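Local coordinates for peptidase S15/CocE/NonD (Thaumarchaeota archaeon SCGC AB-539-E09, PDB 4PF1), which is a serine peptidase of the alpha/beta hydrolase fold that acts as an aminopeptidase, probably cleaving residues from the N-terminal ends of peptides, at residues T496-V504 against D585-I595; Q461-V470 against I572-W580. All coordinates share one frame; numbering follows the deposited sequence.

Interaction 1. Residues T496-V504 against D585-I595; sequences TSGSDADWV and DRNPQTFVPNI
Asn-587 reaches from the loop 585-595 to two aspartates of 496-504 and holds both with the one nitrogen of its amide. ND2 donates to OD1 of Asp-500 at 3.1 Å and to OD1 of Asp-502, also at 3.1 Å, and both bonds are fairly straight. The amide stands nearly perpendicular to each carboxylate, 84° from that of Asp-500, and ND2 meets each oxygen from above the carboxylate plane. An asparagine suits this place because its two ends do different work: while ND2 serves the aspartates, OD1 accepts from the backbone N of Gln-589 on an in-plane lone pair at 3.0 Å, closing an Asx turn that shapes its own loop.

Asp-500 has the largest buried area of the contact. Its CG lies anti to the backbone N (chi1 -156°), which turns the carboxylate in among Asn-587, Ile-595 and Phe-591. OD1 also accepts from the backbone N of Ala-501, while OD2 accepts from a water 2.7 Å away that is shared with Thr-590 O and Val-592 N, and forms a salt bridge with Arg-536. The carboxylate is thus gripped through both oxygens, which would probably favour its charged form.

Gln-589 offers its backbone O to Ser-499 N at 3.2 Å, and its CA makes a C-H...O contact with Asp-500 O. Its extended side chain takes OE1 to Ser-430 OG and to a water bound by Asp-502 N, and NE2 to Arg-604 O. Ser-499 OG accepts a bond from the backbone N of Phe-591 at 2.8 Å.

The contact packs the loop between strands 571-577 and 606-625 against the turn that joins strands 489-496 and 502-510, with Arg-534 of strand 525-534 bridging Asp-502 and Asp-585.

Interaction 2. Residues Q461-V470 against I572-W580; sequences QRHTASRTDV and IMVQVQSSW
Gln-575 projects from strand 571-577 toward the short helix 462-465, and the two ends of its amide meet the first turn of that helix. NE2 donates to the carbonyl O of Gln-461 at 3.2 Å, with the acceptor in the amide plane and the N-H...O angle at 163°, although the nitrogen stands above the carbonyl plane. OE1 lies 2.7 Å from Thr-464 OG1, which is itself 3.0 Å from Gln-461 O. That carbonyl belongs to the N-cap residue and also accepts from the backbone N of Ala-465. A long, extended glutamine suits this place, since it spans the distance from strand to helix and offers a donor and an acceptor together. The methyl of Ala-465, small enough to sit close, lies 3.7 Å from NE2.

Val-470 packs more simply. Its CG2 rests 4.0 Å from CB of Gln-577, the two side chains running alongside each other, while its CA makes a C-H...O contact with Val-576 O. The extended chain of Gln-577 carries NE2 to Ser-579 O, 2.7 Å away.

Direct contact gives way to water bridges in two places. One water links Asp-469 O with Ser-578 N, and another joins Gln-461 OE1 to Trp-580 NE1. Arg-467 grips Asp-469 side-on in a salt bridge, NE to OD1 and NH2 to OD2, and its NH2 also donates to Ser-466 O of the second subunit.

Three glutamine oxygens, OE1 of Gln-461, Gln-575 and Gln-577, bond Lys-506 NZ. The chemistry implies a lysine ammonium received by neutral amide oxygens of buried glutamines, whose dipoles probably stabilise its charge.

Both contacts are largely buried and lie within the C-terminal non-catalytic domain, their centres about 18 Å apart. They meet at one four-stranded antiparallel sheet, where strands 502-510 and 571-577 are neighbours: Val-504 N probably donates to Gln-577 O at 2.9 Å, and Val-504 CG1 packs on Trp-580 CE2. Interaction 1 gathers loops where strand 502-510 begins, and there two aspartates share an asparagine N-H donor group and have salt bridges to arginines. Interaction 2 lays a short helix and turn over strand 571-577, in which glutamine oxygens bond a lysine. Of the two, only 461-470 with 572-580 extends to a subunit interface; no other chain touches interaction 1.

Interaction 1. Residues T496-V504 against D585-I595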
ATOM      1  N   THR A 496      38.931 -13.524  22.853  1.00 15.72           N
ATOM      2  CA  THR A 496      39.023 -13.667  21.400  1.00 15.40           C
ATOM      3  C   THR A 496      40.348 -14.319  21.042  1.00 19.63           C
ATOM      4  O   THR A 496      41.348 -14.086  21.724  1.00 19.91           O
ATOM      5  CB  THR A 496      38.838 -12.305  20.677  1.00 22.74           C
ATOM      6  OG1 THR A 496      39.038 -12.496  19.270  1.00 18.92           O
ATOM      7  CG2 THR A 496      39.793 -11.218  21.184  1.00 23.01           C
ATOM      8  N   SER A 497      40.372 -15.113  19.959  1.00 15.80           N
ATOM      9  CA  SER A 497      41.616 -15.722  19.488  1.00 16.05           C
ATOM     10  C   SER A 497      42.459 -14.691  18.697  1.00 19.58           C
ATOM     11  O   SER A 497      43.611 -14.965  18.365  1.00 20.22           O
ATOM     12  CB  SER A 497      41.331 -16.964  18.646  1.00 19.33           C
ATOM     13  OG  SER A 497      40.518 -16.671  17.523  1.00 25.44           O
ATOM     14  N   GLY A 498      41.880 -13.512  18.439  1.00 15.21           N
ATOM     15  CA  GLY A 498      42.543 -12.414  17.739  1.00 15.31           C
ATOM     16  C   GLY A 498      43.152 -11.373  18.666  1.00 19.46           C
ATOM     17  O   GLY A 498      43.156 -11.556  19.887  1.00 20.11           O
ATOM     18  N   SER A 499      43.683 -10.271  18.090  1.00 15.27           N
ATOM     19  CA  SER A 499      44.326  -9.192  18.862  1.00 14.95           C
ATOM     20  C   SER A 499      43.484  -7.902  18.887  1.00 18.59           C
ATOM     21  O   SER A 499      43.898  -6.903  19.482  1.00 17.53           O
ATOM     22  CB  SER A 499      45.735  -8.905  18.347  1.00 17.16           C
ATOM     23  OG  SER A 499      45.843  -9.031  16.940  1.00 24.21           O
ATOM     24  N   ASP A 500      42.291  -7.944  18.271  1.00 15.89           N
ATOM     25  CA  ASP A 500      41.313  -6.850  18.279  1.00 15.35           C
ATOM     26  C   ASP A 500      39.918  -7.436  18.059  1.00 19.28           C
ATOM     27  O   ASP A 500      39.805  -8.550  17.542  1.00 18.24           O
ATOM     28  CB  ASP A 500      41.645  -5.767  17.224  1.00 16.92           C
ATOM     29  CG  ASP A 500      41.067  -4.383  17.529  1.00 25.37           C
ATOM     30  OD1 ASP A 500      40.145  -4.290  18.376  1.00 25.85           O
ATOM     31  OD2 ASP A 500      41.518  -3.402  16.906  1.00 28.14           O
ATOM     32  N   ALA A 501      38.862  -6.727  18.518  1.00 16.16           N
ATOM     33  CA  ALA A 501      37.476  -7.198  18.395  1.00 15.84           C
ATOM     34  C   ALA A 501      36.478  -6.105  18.669  1.00 18.96           C
ATOM     35  O   ALA A 501      36.734  -5.230  19.486  1.00 18.71           O
ATOM     36  CB  ALA A 501      37.220  -8.354  19.360  1.00 16.68           C
ATOM     37  N   ASP A 502      35.317  -6.190  18.014  1.00 15.08           N
ATOM     38  CA  ASP A 502      34.159  -5.340  18.270  1.00 14.54           C
ATOM     39  C   ASP A 502      33.146  -6.169  19.022  1.00 19.02           C
ATOM     40  O   ASP A 502      32.995  -7.356  18.720  1.00 18.67           O
ATOM     41  CB  ASP A 502      33.548  -4.815  16.956  1.00 15.86           C
ATOM     42  CG  ASP A 502      34.233  -3.598  16.372  1.00 23.02           C
ATOM     43  OD1 ASP A 502      35.085  -3.006  17.065  1.00 23.83           O
ATOM     44  OD2 ASP A 502      33.926  -3.246  15.218  1.00 26.65           O
ATOM     45  N   TRP A 503      32.480  -5.586  20.022  1.00 15.26           N
ATOM     46  CA  TRP A 503      31.476  -6.321  20.775  1.00 14.81           C
ATOM     47  C   TRP A 503      30.160  -5.557  20.750  1.00 18.03           C
ATOM     48  O   TRP A 503      30.077  -4.437  21.260  1.00 17.43           O
ATOM     49  CB  TRP A 503      31.941  -6.607  22.218  1.00 13.81           C
ATOM     50  CG  TRP A 503      33.234  -7.373  22.307  1.00 15.14           C
ATOM     51  CD1 TRP A 503      34.475  -6.860  22.542  1.00 18.33           C
ATOM     52  CD2 TRP A 503      33.409  -8.789  22.141  1.00 15.20           C
ATOM     53  NE1 TRP A 503      35.412  -7.868  22.553  1.00 18.00           N
ATOM     54  CE2 TRP A 503      34.786  -9.062  22.306  1.00 19.33           C
ATOM     55  CE3 TRP A 503      32.530  -9.861  21.896  1.00 16.44           C
ATOM     56  CZ2 TRP A 503      35.308 -10.361  22.228  1.00 19.00           C
ATOM     57  CZ3 TRP A 503      33.048 -11.148  21.819  1.00 18.19           C
ATOM     58  CH2 TRP A 503      34.422 -11.387  21.969  1.00 19.31           C
ATOM     59  N   VAL A 504      29.151  -6.144  20.091  1.00 14.15           N
ATOM     60  CA  VAL A 504      27.805  -5.578  19.975  1.00 13.41           C
ATOM     61  C   VAL A 504      26.918  -6.237  21.029  1.00 16.52           C
ATOM     62  O   VAL A 504      26.833  -7.466  21.072  1.00 16.87           O
ATOM     63  CB  VAL A 504      27.214  -5.763  18.545  1.00 16.90           C
ATOM     64  CG1 VAL A 504      25.817  -5.153  18.437  1.00 16.54           C
ATOM     65  CG2 VAL A 504      28.137  -5.198  17.475  1.00 16.58           C
ATOM     66  N   ASP A 585      32.276   0.092  10.277  1.00 11.41           N
ATOM     67  CA  ASP A 585      33.314  -0.609   9.521  1.00 11.39           C
ATOM     68  C   ASP A 585      33.743  -1.864  10.302  1.00 16.08           C
ATOM     69  O   ASP A 585      33.565  -1.919  11.523  1.00 15.38           O
ATOM     70  CB  ASP A 585      34.514   0.309   9.197  1.00 13.33           C
ATOM     71  CG  ASP A 585      35.306   0.839  10.381  1.00 18.33           C
ATOM     72  OD1 ASP A 585      34.792   0.780  11.518  1.00 17.32           O
ATOM     73  OD2 ASP A 585      36.415   1.359  10.162  1.00 25.35           O
ATOM     74  N   ARG A 586      34.225  -2.890   9.596  1.00 13.31           N
ATOM     75  CA  ARG A 586      34.615  -4.150  10.230  1.00 13.37           C
ATOM     76  C   ARG A 586      35.867  -4.010  11.053  1.00 18.32           C
ATOM     77  O   ARG A 586      36.831  -3.365  10.620  1.00 18.72           O
ATOM     78  CB  ARG A 586      34.865  -5.247   9.185  1.00 12.50           C
ATOM     79  CG  ARG A 586      33.692  -5.563   8.286  1.00 18.66           C
ATOM     80  CD  ARG A 586      34.136  -6.371   7.084  1.00 19.95           C
ATOM     81  NE  ARG A 586      35.186  -5.700   6.310  1.00 16.50           N
ATOM     82  CZ  ARG A 586      36.178  -6.333   5.692  1.00 24.55           C
ATOM     83  NH1 ARG A 586      36.272  -7.655   5.752  1.00 10.30           N
ATOM     84  NH2 ARG A 586      37.087  -5.650   5.014  1.00 17.18           N
ATOM     85  N   ASN A 587      35.892  -4.680  12.204  1.00 14.55           N
ATOM     86  CA  ASN A 587      37.108  -4.789  12.979  1.00 14.67           C
ATOM     87  C   ASN A 587      37.942  -5.893  12.315  1.00 18.75           C
ATOM     88  O   ASN A 587      37.396  -6.967  12.031  1.00 18.12           O
ATOM     89  CB  ASN A 587      36.809  -5.104  14.448  1.00 13.88           C
ATOM     90  CG  ASN A 587      38.008  -4.940  15.350  1.00 28.41           C
ATOM     91  OD1 ASN A 587      39.020  -5.640  15.223  1.00 23.28           O
ATOM     92  ND2 ASN A 587      37.920  -4.009  16.285  1.00 18.35           N
ATOM     93  N   PRO A 588      39.233  -5.642  11.984  1.00 15.73           N
ATOM     94  CA  PRO A 588      40.034  -6.686  11.308  1.00 15.87           C
ATOM     95  C   PRO A 588      40.207  -7.955  12.146  1.00 19.76           C
ATOM     96  O   PRO A 588      40.427  -9.030  11.589  1.00 19.91           O
ATOM     97  CB  PRO A 588      41.384  -5.998  11.060  1.00 17.99           C
ATOM     98  CG  PRO A 588      41.107  -4.533  11.188  1.00 22.10           C
ATOM     99  CD  PRO A 588      40.023  -4.414  12.202  1.00 17.32           C
ATOM    100  N   GLN A 589      40.077  -7.826  13.484  1.00 16.10           N
ATOM    101  CA  GLN A 589      40.207  -8.894  14.487  1.00 15.63           C
ATOM    102  C   GLN A 589      41.695  -9.283  14.692  1.00 19.79           C
ATOM    103  O   GLN A 589      42.007 -10.224  15.420  1.00 19.37           O
ATOM    104  CB  GLN A 589      39.281 -10.098  14.209  1.00 16.14           C
ATOM    105  CG  GLN A 589      37.809  -9.665  14.214  1.00 14.78           C
ATOM    106  CD  GLN A 589      36.776 -10.752  14.109  1.00 21.30           C
ATOM    107  OE1 GLN A 589      35.619 -10.545  14.474  1.00 18.37           O
ATOM    108  NE2 GLN A 589      37.126 -11.898  13.539  1.00 11.22           N
ATOM    109  N   THR A 590      42.597  -8.484  14.099  1.00 16.43           N
ATOM    110  CA  THR A 590      44.042  -8.469  14.333  1.00 16.55           C
ATOM    111  C   THR A 590      44.370  -7.006  14.571  1.00 20.26           C
ATOM    112  O   THR A 590      43.756  -6.148  13.928  1.00 19.31           O
ATOM    113  CB  THR A 590      44.874  -9.115  13.195  1.00 25.58           C
ATOM    114  OG1 THR A 590      44.835  -8.302  12.025  1.00 25.19           O
ATOM    115  CG2 THR A 590      44.466 -10.550  12.886  1.00 24.59           C
ATOM    116  N   PHE A 591      45.264  -6.698  15.523  1.00 17.36           N
ATOM    117  CA  PHE A 591      45.577  -5.305  15.842  1.00 17.18           C
ATOM    118  C   PHE A 591      46.368  -4.606  14.729  1.00 21.96           C
ATOM    119  O   PHE A 591      47.428  -5.085  14.316  1.00 22.15           O
ATOM    120  CB  PHE A 591      46.324  -5.182  17.181  1.00 19.19           C
ATOM    121  CG  PHE A 591      46.522  -3.751  17.633  1.00 20.56           C
ATOM    122  CD1 PHE A 591      45.486  -3.043  18.233  1.00 23.21           C
ATOM    123  CD2 PHE A 591      47.736  -3.103  17.436  1.00 23.23           C
ATOM    124  CE1 PHE A 591      45.665  -1.718  18.642  1.00 24.19           C
ATOM    125  CE2 PHE A 591      47.913  -1.775  17.838  1.00 26.26           C
ATOM    126  CZ  PHE A 591      46.878  -1.092  18.440  1.00 23.73           C
ATOM    127  N   VAL A 592      45.842  -3.453  14.273  1.00 18.11           N
ATOM    128  CA  VAL A 592      46.460  -2.568  13.275  1.00 18.40           C
ATOM    129  C   VAL A 592      46.550  -1.144  13.881  1.00 22.18           C
ATOM    130  O   VAL A 592      45.738  -0.822  14.753  1.00 21.28           O
ATOM    131  CB  VAL A 592      45.722  -2.572  11.897  1.00 21.84           C
ATOM    132  CG1 VAL A 592      45.806  -3.936  11.226  1.00 21.50           C
ATOM    133  CG2 VAL A 592      44.270  -2.107  12.021  1.00 21.04           C
ATOM    134  N   PRO A 593      47.514  -0.280  13.469  1.00 19.45           N
ATOM    135  CA  PRO A 593      47.586   1.069  14.068  1.00 19.53           C
ATOM    136  C   PRO A 593      46.324   1.906  13.810  1.00 22.53           C
ATOM    137  O   PRO A 593      45.874   2.627  14.704  1.00 22.02           O
ATOM    138  CB  PRO A 593      48.821   1.691  13.400  1.00 21.84           C
ATOM    139  CG  PRO A 593      49.611   0.534  12.891  1.00 26.40           C
ATOM    140  CD  PRO A 593      48.596  -0.481  12.483  1.00 21.46           C
ATOM    141  N   ASN A 594      45.736   1.779  12.603  1.00 18.04           N
ATOM    142  CA  ASN A 594      44.540   2.520  12.212  1.00 16.71           C
ATOM    143  C   ASN A 594      43.612   1.630  11.368  1.00 18.72           C
ATOM    144  O   ASN A 594      43.992   1.204  10.277  1.00 18.07           O
ATOM    145  CB  ASN A 594      44.939   3.793  11.436  1.00 16.73           C
ATOM    146  CG  ASN A 594      43.889   4.880  11.419  1.00 30.97           C
ATOM    147  OD1 ASN A 594      42.701   4.646  11.652  1.00 24.39           O
ATOM    148  ND2 ASN A 594      44.308   6.101  11.136  1.00 21.48           N
ATOM    149  N   ILE A 595      42.389   1.362  11.874  1.00 14.40           N
ATOM    150  CA  ILE A 595      41.414   0.500  11.188  1.00 13.56           C
ATOM    151  C   ILE A 595      40.886   1.183   9.896  1.00 15.97           C
ATOM    152  O   ILE A 595      40.478   0.477   8.965  1.00 14.69           O
ATOM    153  CB  ILE A 595      40.281   0.040  12.159  1.00 16.13           C
ATOM    154  CG1 ILE A 595      40.874  -0.866  13.275  1.00 16.68           C
ATOM    155  CG2 ILE A 595      39.129  -0.681  11.416  1.00 16.10           C
ATOM    156  CD1 ILE A 595      39.955  -1.154  14.453  1.00 21.31           C
TER
HETATM  157  O   HOH W   1      42.870  -3.692  14.624  1.00 22.41           O
HETATM  158  O   HOH W   2      35.124  -7.934  15.686  1.00 15.88           O

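Interaction 2. Residues Q461-V470 against I572-W580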
ATOM      1  N   GLN A 461      14.948  -8.600  15.529  1.00  9.66           N
ATOM      2  CA  GLN A 461      16.287  -9.173  15.590  1.00  9.68           C
ATOM      3  C   GLN A 461      16.263 -10.707  15.412  1.00 13.66           C
ATOM      4  O   GLN A 461      17.263 -11.370  15.693  1.00 14.32           O
ATOM      5  CB  GLN A 461      16.994  -8.763  16.903  1.00 10.87           C
ATOM      6  CG  GLN A 461      17.276  -7.244  17.015  1.00 10.56           C
ATOM      7  CD  GLN A 461      18.072  -6.694  15.850  1.00 23.02           C
ATOM      8  OE1 GLN A 461      19.255  -6.998  15.675  1.00 17.09           O
ATOM      9  NE2 GLN A 461      17.436  -5.867  15.022  1.00 15.35           N
ATOM     10  N   ARG A 462      15.162 -11.251  14.862  1.00  9.59           N
ATOM     11  CA  ARG A 462      15.052 -12.687  14.582  1.00  9.80           C
ATOM     12  C   ARG A 462      16.044 -13.132  13.484  1.00 14.44           C
ATOM     13  O   ARG A 462      16.493 -14.281  13.511  1.00 13.23           O
ATOM     14  CB  ARG A 462      13.617 -13.066  14.185  1.00  8.63           C
ATOM     15  CG  ARG A 462      12.735 -13.450  15.375  1.00 12.16           C
ATOM     16  CD  ARG A 462      11.333 -13.869  14.962  1.00 12.98           C
ATOM     17  NE  ARG A 462      10.565 -12.751  14.412  1.00 14.48           N
ATOM     18  CZ  ARG A 462       9.237 -12.694  14.376  1.00 23.91           C
ATOM     19  NH1 ARG A 462       8.509 -13.690  14.864  1.00  9.42           N
ATOM     20  NH2 ARG A 462       8.627 -11.633  13.863  1.00  9.92           N
ATOM     21  N   HIS A 463      16.405 -12.212  12.540  1.00 11.53           N
ATOM     22  CA  HIS A 463      17.321 -12.505  11.427  1.00 11.90           C
ATOM     23  C   HIS A 463      18.754 -12.801  11.913  1.00 16.50           C
ATOM     24  O   HIS A 463      19.454 -13.598  11.289  1.00 16.96           O
ATOM     25  CB  HIS A 463      17.303 -11.384  10.363  1.00 12.57           C
ATOM     26  CG  HIS A 463      18.017 -10.118  10.739  1.00 15.65           C
ATOM     27  ND1 HIS A 463      19.289  -9.837  10.258  1.00 17.27           N
ATOM     28  CD2 HIS A 463      17.582  -9.059  11.462  1.00 16.91           C
ATOM     29  CE1 HIS A 463      19.594  -8.636  10.727  1.00 16.36           C
ATOM     30  NE2 HIS A 463      18.605  -8.131  11.464  1.00 16.50           N
ATOM     31  N   THR A 464      19.155 -12.218  13.054  1.00 12.61           N
ATOM     32  CA  THR A 464      20.466 -12.469  13.652  1.00 12.05           C
ATOM     33  C   THR A 464      20.377 -13.597  14.688  1.00 14.98           C
ATOM     34  O   THR A 464      21.379 -14.253  14.954  1.00 14.31           O
ATOM     35  CB  THR A 464      21.042 -11.188  14.279  1.00 18.29           C
ATOM     36  OG1 THR A 464      20.076 -10.607  15.150  1.00 17.44           O
ATOM     37  CG2 THR A 464      21.473 -10.179  13.243  1.00 16.08           C
ATOM     38  N   ALA A 465      19.180 -13.828  15.262  1.00 11.92           N
ATOM     39  CA  ALA A 465      18.955 -14.852  16.293  1.00 11.86           C
ATOM     40  C   ALA A 465      19.315 -16.272  15.823  1.00 15.50           C
ATOM     41  O   ALA A 465      19.848 -17.051  16.618  1.00 15.58           O
ATOM     42  CB  ALA A 465      17.509 -14.819  16.757  1.00 12.60           C
ATOM     43  N   SER A 466      19.016 -16.610  14.548  1.00 10.99           N
ATOM     44  CA  SER A 466      19.276 -17.950  14.005  1.00 10.97           C
ATOM     45  C   SER A 466      20.711 -18.105  13.484  1.00 14.57           C
ATOM     46  O   SER A 466      21.108 -19.218  13.139  1.00 14.04           O
ATOM     47  CB  SER A 466      18.287 -18.275  12.890  1.00 13.90           C
ATOM     48  OG  SER A 466      18.454 -17.397  11.788  1.00 19.32           O
ATOM     49  N   ARG A 467      21.480 -16.997  13.423  1.00 11.10           N
ATOM     50  CA  ARG A 467      22.857 -16.998  12.904  1.00 11.40           C
ATOM     51  C   ARG A 467      23.834 -17.664  13.870  1.00 16.73           C
ATOM     52  O   ARG A 467      23.760 -17.437  15.079  1.00 17.01           O
ATOM     53  CB  ARG A 467      23.323 -15.571  12.602  1.00  9.93           C
ATOM     54  CG  ARG A 467      22.724 -14.967  11.340  1.00 11.29           C
ATOM     55  CD  ARG A 467      23.282 -13.578  11.073  1.00 13.66           C
ATOM     56  NE  ARG A 467      24.703 -13.615  10.710  1.00 13.46           N
ATOM     57  CZ  ARG A 467      25.166 -13.436   9.476  1.00 26.60           C
ATOM     58  NH1 ARG A 467      24.331 -13.177   8.476  1.00 13.50           N
ATOM     59  NH2 ARG A 467      26.469 -13.489   9.236  1.00 15.65           N
ATOM     60  N   THR A 468      24.785 -18.446  13.325  1.00 13.24           N
ATOM     61  CA  THR A 468      25.785 -19.169  14.121  1.00 13.18           C
ATOM     62  C   THR A 468      26.895 -18.242  14.631  1.00 16.46           C
ATOM     63  O   THR A 468      27.588 -18.605  15.582  1.00 15.67           O
ATOM     64  CB  THR A 468      26.367 -20.344  13.330  1.00 19.83           C
ATOM     65  OG1 THR A 468      26.810 -19.885  12.054  1.00 23.04           O
ATOM     66  CG2 THR A 468      25.371 -21.489  13.163  1.00 15.37           C
ATOM     67  N   ASP A 469      27.054 -17.041  14.020  1.00 12.91           N
ATOM     68  CA  ASP A 469      28.063 -16.056  14.439  1.00 12.78           C
ATOM     69  C   ASP A 469      27.441 -15.003  15.403  1.00 17.30           C
ATOM     70  O   ASP A 469      27.968 -13.896  15.547  1.00 17.19           O
ATOM     71  CB  ASP A 469      28.723 -15.380  13.208  1.00 14.15           C
ATOM     72  CG  ASP A 469      27.773 -14.672  12.250  1.00 21.89           C
ATOM     73  OD1 ASP A 469      26.540 -14.830  12.406  1.00 22.60           O
ATOM     74  OD2 ASP A 469      28.262 -13.996  11.320  1.00 24.46           O
ATOM     75  N   VAL A 470      26.322 -15.369  16.067  1.00 13.89           N
ATOM     76  CA  VAL A 470      25.598 -14.517  17.022  1.00 13.62           C
ATOM     77  C   VAL A 470      25.225 -15.367  18.251  1.00 17.23           C
ATOM     78  O   VAL A 470      24.814 -16.517  18.094  1.00 16.54           O
ATOM     79  CB  VAL A 470      24.325 -13.861  16.371  1.00 17.29           C
ATOM     80  CG1 VAL A 470      23.527 -13.040  17.390  1.00 16.83           C
ATOM     81  CG2 VAL A 470      24.685 -13.002  15.158  1.00 16.80           C
ATOM     82  N   ILE A 572      12.791 -11.243  28.049  1.00 14.68           N
ATOM     83  CA  ILE A 572      13.909 -10.295  27.979  1.00 13.92           C
ATOM     84  C   ILE A 572      15.025 -11.039  27.253  1.00 16.69           C
ATOM     85  O   ILE A 572      15.371 -12.154  27.649  1.00 16.07           O
ATOM     86  CB  ILE A 572      14.362  -9.731  29.359  1.00 17.52           C
ATOM     87  CG1 ILE A 572      13.172  -9.123  30.141  1.00 17.89           C
ATOM     88  CG2 ILE A 572      15.490  -8.697  29.162  1.00 18.55           C
ATOM     89  CD1 ILE A 572      13.397  -8.936  31.627  1.00 26.37           C
ATOM     90  N   MET A 573      15.525 -10.475  26.150  1.00 12.77           N
ATOM     91  CA  MET A 573      16.560 -11.129  25.358  1.00 11.90           C
ATOM     92  C   MET A 573      17.843 -10.312  25.291  1.00 16.01           C
ATOM     93  O   MET A 573      17.809  -9.080  25.258  1.00 15.57           O
ATOM     94  CB  MET A 573      16.043 -11.416  23.936  1.00 13.41           C
ATOM     95  CG  MET A 573      17.068 -12.054  23.013  1.00 15.98           C
ATOM     96  SD  MET A 573      16.385 -12.433  21.393  1.00 18.99           S
ATOM     97  CE  MET A 573      15.591 -14.002  21.740  1.00 15.81           C
ATOM     98  N   VAL A 574      18.975 -11.019  25.254  1.00 13.10           N
ATOM     99  CA  VAL A 574      20.298 -10.445  25.070  1.00 12.88           C
ATOM    100  C   VAL A 574      20.952 -11.131  23.857  1.00 16.89           C
ATOM    101  O   VAL A 574      21.008 -12.364  23.798  1.00 17.16           O
ATOM    102  CB  VAL A 574      21.174 -10.537  26.353  1.00 16.96           C
ATOM    103  CG1 VAL A 574      22.633 -10.177  26.062  1.00 16.98           C
ATOM    104  CG2 VAL A 574      20.616  -9.647  27.457  1.00 16.67           C
ATOM    105  N   GLN A 575      21.394 -10.331  22.876  1.00 12.37           N
ATOM    106  CA  GLN A 575      22.103 -10.825  21.696  1.00 11.50           C
ATOM    107  C   GLN A 575      23.500 -10.213  21.651  1.00 14.00           C
ATOM    108  O   GLN A 575      23.649  -9.014  21.896  1.00 13.26           O
ATOM    109  CB  GLN A 575      21.324 -10.528  20.403  1.00 12.35           C
ATOM    110  CG  GLN A 575      20.196 -11.528  20.128  1.00 16.87           C
ATOM    111  CD  GLN A 575      19.499 -11.319  18.798  1.00 26.57           C
ATOM    112  OE1 GLN A 575      20.068 -10.802  17.831  1.00 20.31           O
ATOM    113  NE2 GLN A 575      18.258 -11.770  18.707  1.00 16.72           N
ATOM    114  N   VAL A 576      24.532 -11.048  21.419  1.00 10.95           N
ATOM    115  CA  VAL A 576      25.928 -10.594  21.326  1.00 10.75           C
ATOM    116  C   VAL A 576      26.531 -11.039  19.971  1.00 14.58           C
ATOM    117  O   VAL A 576      26.418 -12.205  19.589  1.00 14.23           O
ATOM    118  CB  VAL A 576      26.794 -11.046  22.543  1.00 14.79           C
ATOM    119  CG1 VAL A 576      28.294 -10.896  22.260  1.00 14.68           C
ATOM    120  CG2 VAL A 576      26.413 -10.269  23.799  1.00 14.73           C
ATOM    121  N   GLN A 577      27.151 -10.089  19.251  1.00 10.29           N
ATOM    122  CA  GLN A 577      27.793 -10.331  17.959  1.00 10.04           C
ATOM    123  C   GLN A 577      29.077  -9.487  17.839  1.00 13.51           C
ATOM    124  O   GLN A 577      29.358  -8.686  18.736  1.00 12.84           O
ATOM    125  CB  GLN A 577      26.817 -10.066  16.796  1.00 10.40           C
ATOM    126  CG  GLN A 577      26.172  -8.686  16.805  1.00 11.86           C
ATOM    127  CD  GLN A 577      25.057  -8.585  15.800  1.00 23.74           C
ATOM    128  OE1 GLN A 577      24.065  -9.311  15.866  1.00 15.58           O
ATOM    129  NE2 GLN A 577      25.183  -7.662  14.858  1.00 18.19           N
ATOM    130  N   SER A 578      29.869  -9.688  16.762  1.00 10.73           N
ATOM    131  CA  SER A 578      31.161  -9.007  16.606  1.00 11.00           C
ATOM    132  C   SER A 578      31.250  -8.071  15.377  1.00 15.53           C
ATOM    133  O   SER A 578      32.339  -7.576  15.060  1.00 14.61           O
ATOM    134  CB  SER A 578      32.291 -10.027  16.561  1.00 14.31           C
ATOM    135  OG  SER A 578      32.541 -10.573  17.844  1.00 21.92           O
ATOM    136  N   SER A 579      30.112  -7.806  14.717  1.00 12.63           N
ATOM    137  CA  SER A 579      30.026  -6.899  13.570  1.00 12.21           C
ATOM    138  C   SER A 579      28.605  -6.352  13.428  1.00 17.92           C
ATOM    139  O   SER A 579      27.648  -6.993  13.863  1.00 17.99           O
ATOM    140  CB  SER A 579      30.473  -7.589  12.281  1.00 14.06           C
ATOM    141  OG  SER A 579      29.793  -8.810  12.055  1.00 13.62           O
ATOM    142  N   TRP A 580      28.488  -5.141  12.861  1.00 15.19           N
ATOM    143  CA  TRP A 580      27.244  -4.387  12.653  1.00 14.67           C
ATOM    144  C   TRP A 580      27.435  -3.576  11.368  1.00 17.17           C
ATOM    145  O   TRP A 580      27.620  -2.361  11.407  1.00 17.46           O
ATOM    146  CB  TRP A 580      27.012  -3.470  13.874  1.00 13.59           C
ATOM    147  CG  TRP A 580      25.684  -3.593  14.561  1.00 14.25           C
ATOM    148  CD1 TRP A 580      24.643  -4.409  14.223  1.00 16.97           C
ATOM    149  CD2 TRP A 580      25.250  -2.837  15.699  1.00 14.10           C
ATOM    150  NE1 TRP A 580      23.588  -4.217  15.089  1.00 16.17           N
ATOM    151  CE2 TRP A 580      23.931  -3.249  16.000  1.00 17.57           C
ATOM    152  CE3 TRP A 580      25.852  -1.853  16.504  1.00 15.40           C
ATOM    153  CZ2 TRP A 580      23.209  -2.716  17.074  1.00 16.87           C
ATOM    154  CZ3 TRP A 580      25.133  -1.324  17.566  1.00 16.82           C
ATOM    155  CH2 TRP A 580      23.825  -1.749  17.837  1.00 17.21           C
TER
HETATM  156  O   HOH W   3      20.982  -5.448  14.147  1.00 21.03           O
HETATM  157  O   HOH W   4      29.724 -11.957  14.990  1.00 16.77           O